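Local coordinates for proteolytically activated form of PPO4 Tyrosinase (Agaricus bisporus var. bisporus H97, PDB 4OUA), which uses a pair of copper ions to hydroxylate monophenols and oxidise the resulting o-diphenols to o-quinones, the first step of melanin synthesis, at residues K106-A109 / K110-V114; F27-L30 / Y31-L35. All blocks are in the same frame, centred on the assembly; numbering follows the deposited sequence.

How the contacts relate
Contact 2, residues 27-35, comes first along the chain and lies within helix 25-39; contact 1, residues 106-114, follows in series, where helix 86-109 gives way to the loop leading to helix 116-125. Their centres are about 11 Å apart, and they touch. Ile108 packs by CG2 against Arg33 CB at 3.5 Å, while Phe112 CZ lies 3.7 Å from Thr29 CG2, and both residues also meet Leu30. Helix 25-39 is thus packed against the last turn of helix 86-109 and the loop beyond it. Contact 1 lies away from the copper centre and extends outward to the bound tungstotellurate; contact 2 lies deeper, the side chain of Tyr31 about 11 Å from that of the copper ligand His282.

Contact 1: residues K106-A109 / K110-V114; sequences KGIA and KKFTV. With TEW (6-tungstotellurate(VI)), chain G.
Two i to i+3 backbone bonds link residues 106-109 to 110-114: Lys111 N to Ile108 O at 3.0 Å, with the donor standing above the carbonyl plane, 59° out of it, and a weak one from Lys110 N to Gly107 O. Lys111 also reaches back with its side chain: extended as far as CE and bent at the last torsion (chi4 60°), it brings NZ to 3.0 Å from Gly107 O in a weak hydrogen bond, so the same carbonyl meets two donors. Ile108 CD1 lies beside this ammonium group, at 3.8 Å. Here helix 86-109 runs into the loop before helix 116-125, within the central domain of tyrosinase. Phe112 folds back against the helix end, its CE1 3.9 Å from Ile108 CG2 and its ring edge at Ala109 CA; Trp119 stacks on this ring. On the exposed side the Lys110 chain is bent at chi2 (-50°), which keeps CD and CE beside Lys106 O, CE at 3.8 Å. Farther along, the loop meets the tungstotellurate through Val114 CG1, 3.3 Å from its O16, and through Thr113 O, while Lys117 N, His115 ND1 and Glu118 N hydrogen-bond to the cluster.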
ATOM      1  N   LYS A 106      16.800  -5.586  -8.101  1.00 44.87           N
ATOM      2  CA  LYS A 106      17.694  -5.749  -9.243  1.00 46.57           C
ATOM      3  C   LYS A 106      19.121  -6.006  -8.775  1.00 46.04           C
ATOM      4  O   LYS A 106      19.800  -6.900  -9.282  1.00 42.06           O
ATOM      5  CB  LYS A 106      17.650  -4.517 -10.147  1.00 37.05           C
ATOM      6  CG  LYS A 106      16.384  -4.394 -10.972  1.00 40.33           C
ATOM      7  CD  LYS A 106      16.410  -3.141 -11.829  1.00 40.29           C
ATOM      8  CE  LYS A 106      15.190  -3.061 -12.730  1.00 35.44           C
ATOM      9  NZ  LYS A 106      15.180  -1.808 -13.533  1.00 34.51           N
ATOM     10  N   GLY A 107      19.571  -5.212  -7.808  1.00 42.39           N
ATOM     11  CA  GLY A 107      20.888  -5.386  -7.230  1.00 41.00           C
ATOM     12  C   GLY A 107      20.989  -6.716  -6.515  1.00 46.37           C
ATOM     13  O   GLY A 107      22.057  -7.324  -6.454  1.00 50.32           O
ATOM     14  N   ILE A 108      19.865  -7.169  -5.971  1.00 43.70           N
ATOM     15  CA  ILE A 108      19.806  -8.465  -5.309  1.00 43.72           C
ATOM     16  C   ILE A 108      19.999  -9.592  -6.315  1.00 44.35           C
ATOM     17  O   ILE A 108      20.718 -10.556  -6.052  1.00 41.44           O
ATOM     18  CB  ILE A 108      18.465  -8.665  -4.579  1.00 37.09           C
ATOM     19  CG1 ILE A 108      18.305  -7.629  -3.464  1.00 37.81           C
ATOM     20  CG2 ILE A 108      18.371 -10.076  -4.021  1.00 37.46           C
ATOM     21  CD1 ILE A 108      19.407  -7.667  -2.430  1.00 36.60           C
ATOM     22  N   ALA A 109      19.360  -9.455  -7.473  1.00 41.72           N
ATOM     23  CA  ALA A 109      19.388 -10.487  -8.505  1.00 38.69           C
ATOM     24  C   ALA A 109      20.772 -10.648  -9.128  1.00 44.45           C
ATOM     25  O   ALA A 109      21.021 -11.606  -9.858  1.00 46.89           O
ATOM     26  CB  ALA A 109      18.365 -10.173  -9.583  1.00 44.40           C
ATOM     27  N   LYS A 110      21.665  -9.706  -8.839  1.00 51.14           N
ATOM     28  CA  LYS A 110      23.029  -9.755  -9.359  1.00 45.11           C
ATOM     29  C   LYS A 110      23.960 -10.486  -8.400  1.00 44.88           C
ATOM     30  O   LYS A 110      25.067 -10.873  -8.771  1.00 51.89           O
ATOM     31  CB  LYS A 110      23.557  -8.344  -9.627  1.00 43.27           C
ATOM     32  CG  LYS A 110      22.695  -7.537 -10.582  1.00 56.80           C
ATOM     33  CD  LYS A 110      22.387  -8.330 -11.844  1.00 64.26           C
ATOM     34  CE  LYS A 110      21.362  -7.616 -12.711  1.00 61.48           C
ATOM     35  NZ  LYS A 110      20.962  -8.444 -13.883  1.00 51.43           N
ATOM     36  N   LYS A 111      23.509 -10.671  -7.164  1.00 48.76           N
ATOM     37  CA  LYS A 111      24.305 -11.357  -6.153  1.00 42.70           C
ATOM     38  C   LYS A 111      24.190 -12.872  -6.286  1.00 43.78           C
ATOM     39  O   LYS A 111      24.994 -13.616  -5.726  1.00 43.22           O
ATOM     40  CB  LYS A 111      23.879 -10.925  -4.747  1.00 42.58           C
ATOM     41  CG  LYS A 111      24.081  -9.449  -4.458  1.00 47.55           C
ATOM     42  CD  LYS A 111      23.740  -9.124  -3.012  1.00 52.02           C
ATOM     43  CE  LYS A 111      23.853  -7.634  -2.742  1.00 59.35           C
ATOM     44  NZ  LYS A 111      22.928  -6.848  -3.606  1.00 60.06           N
ATOM     45  N   PHE A 112      23.182 -13.326  -7.022  1.00 42.55           N
ATOM     46  CA  PHE A 112      23.001 -14.753  -7.251  1.00 41.00           C
ATOM     47  C   PHE A 112      24.109 -15.283  -8.150  1.00 45.17           C
ATOM     48  O   PHE A 112      24.479 -14.648  -9.137  1.00 48.14           O
ATOM     49  CB  PHE A 112      21.629 -15.035  -7.863  1.00 42.90           C
ATOM     50  CG  PHE A 112      20.490 -14.877  -6.897  1.00 42.37           C
ATOM     51  CD1 PHE A 112      19.853 -13.657  -6.746  1.00 45.66           C
ATOM     52  CD2 PHE A 112      20.058 -15.951  -6.134  1.00 39.83           C
ATOM     53  CE1 PHE A 112      18.805 -13.508  -5.855  1.00 35.79           C
ATOM     54  CE2 PHE A 112      19.012 -15.808  -5.241  1.00 40.81           C
ATOM     55  CZ  PHE A 112      18.384 -14.585  -5.103  1.00 35.97           C
ATOM     56  N   THR A 113      24.639 -16.450  -7.799  1.00 49.59           N
ATOM     57  CA  THR A 113      25.748 -17.043  -8.537  1.00 54.79           C
ATOM     58  C   THR A 113      25.247 -17.941  -9.662  1.00 61.04           C
ATOM     59  O   THR A 113      25.959 -18.195 -10.634  1.00 73.81           O
ATOM     60  CB  THR A 113      26.662 -17.861  -7.610  1.00 51.95           C
ATOM     61  OG1 THR A 113      27.031 -17.065  -6.478  1.00 44.58           O
ATOM     62  CG2 THR A 113      27.915 -18.302  -8.351  1.00 66.65           C
ATOM     63  N   VAL A 114      24.016 -18.417  -9.524  1.00 59.00           N
ATOM     64  CA  VAL A 114      23.418 -19.291 -10.523  1.00 57.63           C
ATOM     65  C   VAL A 114      22.055 -18.771 -10.961  1.00 54.79           C
ATOM     66  O   VAL A 114      21.346 -18.130 -10.184  1.00 52.71           O
ATOM     67  CB  VAL A 114      23.269 -20.726  -9.991  1.00 57.55           C
ATOM     68  CG1 VAL A 114      24.634 -21.378  -9.834  1.00 57.20           C
ATOM     69  CG2 VAL A 114      22.519 -20.723  -8.668  1.00 59.30           C
TER
HETATM   70  O1  TEW G 405      20.586 -22.108 -14.689  0.50 64.35           O
HETATM   71  O2  TEW G 405      22.660 -22.716 -16.109  0.50 59.07           O
HETATM   72  O3  TEW G 405      20.013 -23.883 -16.447  0.50 59.20           O
HETATM   73  O4  TEW G 405      22.659 -23.651 -13.768  0.50 67.11           O
HETATM   74  O5  TEW G 405      22.081 -25.547 -15.821  0.50 51.10           O
HETATM   75  O6  TEW G 405      20.260 -24.889 -13.876  0.50 68.90           O
HETATM   76  O7  TEW G 405      20.391 -21.273 -17.132  0.50 59.32           O
HETATM   77  O8  TEW G 405      17.900 -23.154 -14.752  0.50 56.91           O
HETATM   78  O9  TEW G 405      17.796 -22.595 -17.456  0.50 67.38           O
HETATM   79  O10 TEW G 405      18.427 -20.588 -15.630  0.50 56.70           O
HETATM   80  O11 TEW G 405      22.995 -20.073 -16.863  0.50 59.70           O
HETATM   81  O12 TEW G 405      20.955 -19.325 -15.477  0.50 59.79           O
HETATM   82  O13 TEW G 405      22.996 -20.783 -14.340  0.50 56.15           O
HETATM   83  O14 TEW G 405      25.103 -21.407 -15.554  0.50 70.27           O
HETATM   84  O15 TEW G 405      25.045 -24.106 -15.088  0.50 70.11           O
HETATM   85  O16 TEW G 405      24.935 -22.414 -12.925  0.50 66.25           O
HETATM   86  O17 TEW G 405      20.684 -18.621 -17.894  0.50 59.33           O
HETATM   87  O18 TEW G 405      18.551 -17.868 -16.201  0.50 58.19           O
HETATM   88  O19 TEW G 405      18.231 -19.662 -18.262  0.50 67.97           O
HETATM   89  O20 TEW G 405      23.382 -18.067 -15.330  0.50 55.30           O
HETATM   90  O21 TEW G 405      21.486 -16.524 -16.269  0.50 61.44           O
HETATM   91  O22 TEW G 405      23.232 -17.515 -18.136  0.50 58.08           O
HETATM   92  O23 TEW G 405      25.673 -18.955 -16.542  0.50 71.59           O
HETATM   93  O31 TEW G 405      25.389 -19.223 -13.812  0.50 66.68           O
HETATM   94 TE1  TEW G 405      21.753 -21.049 -15.782  0.50 69.06          TE
HETATM   95  W1  TEW G 405      21.314 -24.204 -15.045  0.50 64.44           W
HETATM   96  W2  TEW G 405      18.794 -22.431 -16.061  0.50 59.05           W
HETATM   97  W3  TEW G 405      24.229 -22.721 -14.476  0.50 67.37           W
HETATM   98  W4  TEW G 405      19.181 -19.330 -16.852  0.50 54.97           W
HETATM   99  W5  TEW G 405      22.189 -17.990 -16.859  0.50 45.21           W
HETATM  100  W6  TEW G 405      24.603 -19.561 -15.307  0.50 65.27           W

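Contact 2: residues F27-L30 / Y31-L35; sequences FFTL and YIRAL
Two successive turns of the alpha-helix 25-39 meet here, Phe28 and Ile32 forming an i to i+4 pair on one side of it. The Phe28 ring receives Ile32 over one face in a CH-pi contact: CG1 stands 3.9 Å from the ring centroid and only 12° off the ring normal, with CD1 of the same branch 3.8 Å from Phe28 CZ. The aromatic ring is swung along the helix by a first torsion that sets CG opposite the backbone N (chi1 -173°), which carries it forward over the next turn. Ile151 of strand 148-152 touches both residues and joins this side of the helix to the two-stranded antiparallel sheet. With an alanine at Phe28, the CG1-CD1 branch of Ile32 would probably lose its aromatic partner and a gap would open against Ile151. Beneath the side chains the i to i+4 backbone hydrogen bonds of the alpha-helix continue, with Ile32 N bound to Phe28 O at 3.0 Å and Ala34 N to Leu30 O at 2.9 Å. Thr29, whose hydroxyl is hydrogen-bonded to Thr152 N and Glu25 O, also accepts the amide of Arg33 at its carbonyl. Elsewhere round the helix Leu30 packs on Trp119 and Ala122 of helix 116-125, and Tyr31 carries its hydroxyl to Gln128 NE2. Arg33 CG lies alongside Thr29, 4.3 Å from its CG2.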
ATOM      1  N   PHE A  27      10.127 -14.730  -6.551  1.00 32.35           N
ATOM      2  CA  PHE A  27       9.465 -13.511  -6.093  1.00 32.77           C
ATOM      3  C   PHE A  27       9.595 -13.308  -4.586  1.00 34.01           C
ATOM      4  O   PHE A  27       9.870 -12.201  -4.123  1.00 35.40           O
ATOM      5  CB  PHE A  27       7.984 -13.529  -6.482  1.00 36.76           C
ATOM      6  CG  PHE A  27       7.726 -13.180  -7.919  1.00 39.62           C
ATOM      7  CD1 PHE A  27       8.603 -12.365  -8.617  1.00 41.85           C
ATOM      8  CD2 PHE A  27       6.603 -13.663  -8.572  1.00 36.24           C
ATOM      9  CE1 PHE A  27       8.364 -12.039  -9.942  1.00 37.76           C
ATOM     10  CE2 PHE A  27       6.361 -13.342  -9.894  1.00 37.69           C
ATOM     11  CZ  PHE A  27       7.244 -12.529 -10.580  1.00 37.73           C
ATOM     12  N   PHE A  28       9.391 -14.378  -3.825  1.00 33.15           N
ATOM     13  CA  PHE A  28       9.428 -14.291  -2.371  1.00 30.50           C
ATOM     14  C   PHE A  28      10.839 -14.004  -1.871  1.00 32.20           C
ATOM     15  O   PHE A  28      11.031 -13.176  -0.982  1.00 34.01           O
ATOM     16  CB  PHE A  28       8.894 -15.579  -1.741  1.00 32.80           C
ATOM     17  CG  PHE A  28       8.746 -15.507  -0.249  1.00 31.21           C
ATOM     18  CD1 PHE A  28       7.789 -14.686   0.325  1.00 30.07           C
ATOM     19  CD2 PHE A  28       9.555 -16.265   0.580  1.00 29.90           C
ATOM     20  CE1 PHE A  28       7.648 -14.616   1.699  1.00 36.61           C
ATOM     21  CE2 PHE A  28       9.419 -16.201   1.954  1.00 34.97           C
ATOM     22  CZ  PHE A  28       8.463 -15.375   2.515  1.00 33.20           C
ATOM     23  N   THR A  29      11.822 -14.691  -2.446  1.00 32.76           N
ATOM     24  CA  THR A  29      13.221 -14.476  -2.094  1.00 29.76           C
ATOM     25  C   THR A  29      13.658 -13.047  -2.397  1.00 31.96           C
ATOM     26  O   THR A  29      14.321 -12.406  -1.581  1.00 33.66           O
ATOM     27  CB  THR A  29      14.152 -15.443  -2.848  1.00 31.68           C
ATOM     28  OG1 THR A  29      13.959 -16.777  -2.361  1.00 29.81           O
ATOM     29  CG2 THR A  29      15.604 -15.042  -2.649  1.00 31.79           C
ATOM     30  N   LEU A  30      13.284 -12.556  -3.574  1.00 32.53           N
ATOM     31  CA  LEU A  30      13.659 -11.209  -3.990  1.00 36.67           C
ATOM     32  C   LEU A  30      12.997 -10.159  -3.111  1.00 32.47           C
ATOM     33  O   LEU A  30      13.580  -9.111  -2.834  1.00 34.39           O
ATOM     34  CB  LEU A  30      13.289 -10.974  -5.457  1.00 36.44           C
ATOM     35  CG  LEU A  30      14.177 -11.655  -6.501  1.00 38.41           C
ATOM     36  CD1 LEU A  30      13.713 -11.313  -7.910  1.00 36.11           C
ATOM     37  CD2 LEU A  30      15.633 -11.260  -6.301  1.00 36.48           C
ATOM     38  N   TYR A  31      11.779 -10.449  -2.668  1.00 32.72           N
ATOM     39  CA  TYR A  31      11.025  -9.519  -1.838  1.00 31.34           C
ATOM     40  C   TYR A  31      11.622  -9.428  -0.435  1.00 27.87           C
ATOM     41  O   TYR A  31      11.755  -8.340   0.122  1.00 26.49           O
ATOM     42  CB  TYR A  31       9.553  -9.936  -1.769  1.00 26.69           C
ATOM     43  CG  TYR A  31       8.648  -8.883  -1.173  1.00 28.14           C
ATOM     44  CD1 TYR A  31       8.208  -7.808  -1.934  1.00 28.46           C
ATOM     45  CD2 TYR A  31       8.234  -8.962   0.151  1.00 28.43           C
ATOM     46  CE1 TYR A  31       7.381  -6.841  -1.396  1.00 27.73           C
ATOM     47  CE2 TYR A  31       7.407  -7.998   0.700  1.00 28.46           C
ATOM     48  CZ  TYR A  31       6.983  -6.940  -0.080  1.00 31.61           C
ATOM     49  OH  TYR A  31       6.161  -5.976   0.458  1.00 28.97           O
ATOM     50  N   ILE A  32      11.983 -10.577   0.129  1.00 28.93           N
ATOM     51  CA  ILE A  32      12.582 -10.628   1.459  1.00 29.70           C
ATOM     52  C   ILE A  32      13.960  -9.973   1.475  1.00 33.34           C
ATOM     53  O   ILE A  32      14.337  -9.319   2.449  1.00 31.65           O
ATOM     54  CB  ILE A  32      12.711 -12.076   1.965  1.00 32.09           C
ATOM     55  CG1 ILE A  32      11.340 -12.756   2.006  1.00 31.68           C
ATOM     56  CG2 ILE A  32      13.367 -12.105   3.337  1.00 29.81           C
ATOM     57  CD1 ILE A  32      10.354 -12.092   2.940  1.00 30.12           C
ATOM     58  N   ARG A  33      14.710 -10.154   0.394  1.00 32.77           N
ATOM     59  CA  ARG A  33      16.031  -9.551   0.276  1.00 33.16           C
ATOM     60  C   ARG A  33      15.939  -8.043   0.067  1.00 36.46           C
ATOM     61  O   ARG A  33      16.615  -7.271   0.746  1.00 34.08           O
ATOM     62  CB  ARG A  33      16.815 -10.189  -0.872  1.00 30.80           C
ATOM     63  CG  ARG A  33      17.217 -11.635  -0.632  1.00 30.68           C
ATOM     64  CD  ARG A  33      18.093 -11.771   0.604  1.00 30.98           C
ATOM     65  NE  ARG A  33      18.818 -13.039   0.624  1.00 37.26           N
ATOM     66  CZ  ARG A  33      19.596 -13.442   1.626  1.00 35.26           C
ATOM     67  NH1 ARG A  33      19.749 -12.679   2.700  1.00 27.66           N
ATOM     68  NH2 ARG A  33      20.218 -14.610   1.555  1.00 32.62           N
ATOM     69  N   ALA A  34      15.097  -7.630  -0.878  1.00 34.21           N
ATOM     70  CA  ALA A  34      14.980  -6.221  -1.238  1.00 30.81           C
ATOM     71  C   ALA A  34      14.351  -5.408  -0.115  1.00 34.22           C
ATOM     72  O   ALA A  34      14.731  -4.259   0.118  1.00 41.68           O
ATOM     73  CB  ALA A  34      14.173  -6.067  -2.517  1.00 33.62           C
ATOM     74  N   LEU A  35      13.389  -6.006   0.579  1.00 32.02           N
ATOM     75  CA  LEU A  35      12.718  -5.330   1.683  1.00 33.58           C
ATOM     76  C   LEU A  35      13.675  -5.117   2.854  1.00 35.80           C
ATOM     77  O   LEU A  35      13.668  -4.065   3.494  1.00 35.10           O
ATOM     78  CB  LEU A  35      11.492  -6.127   2.132  1.00 27.50           C
ATOM     79  CG  LEU A  35      10.650  -5.504   3.243  1.00 28.13           C
ATOM     80  CD1 LEU A  35      10.209  -4.102   2.860  1.00 27.04           C
ATOM     81  CD2 LEU A  35       9.450  -6.381   3.543  1.00 32.57           C
TER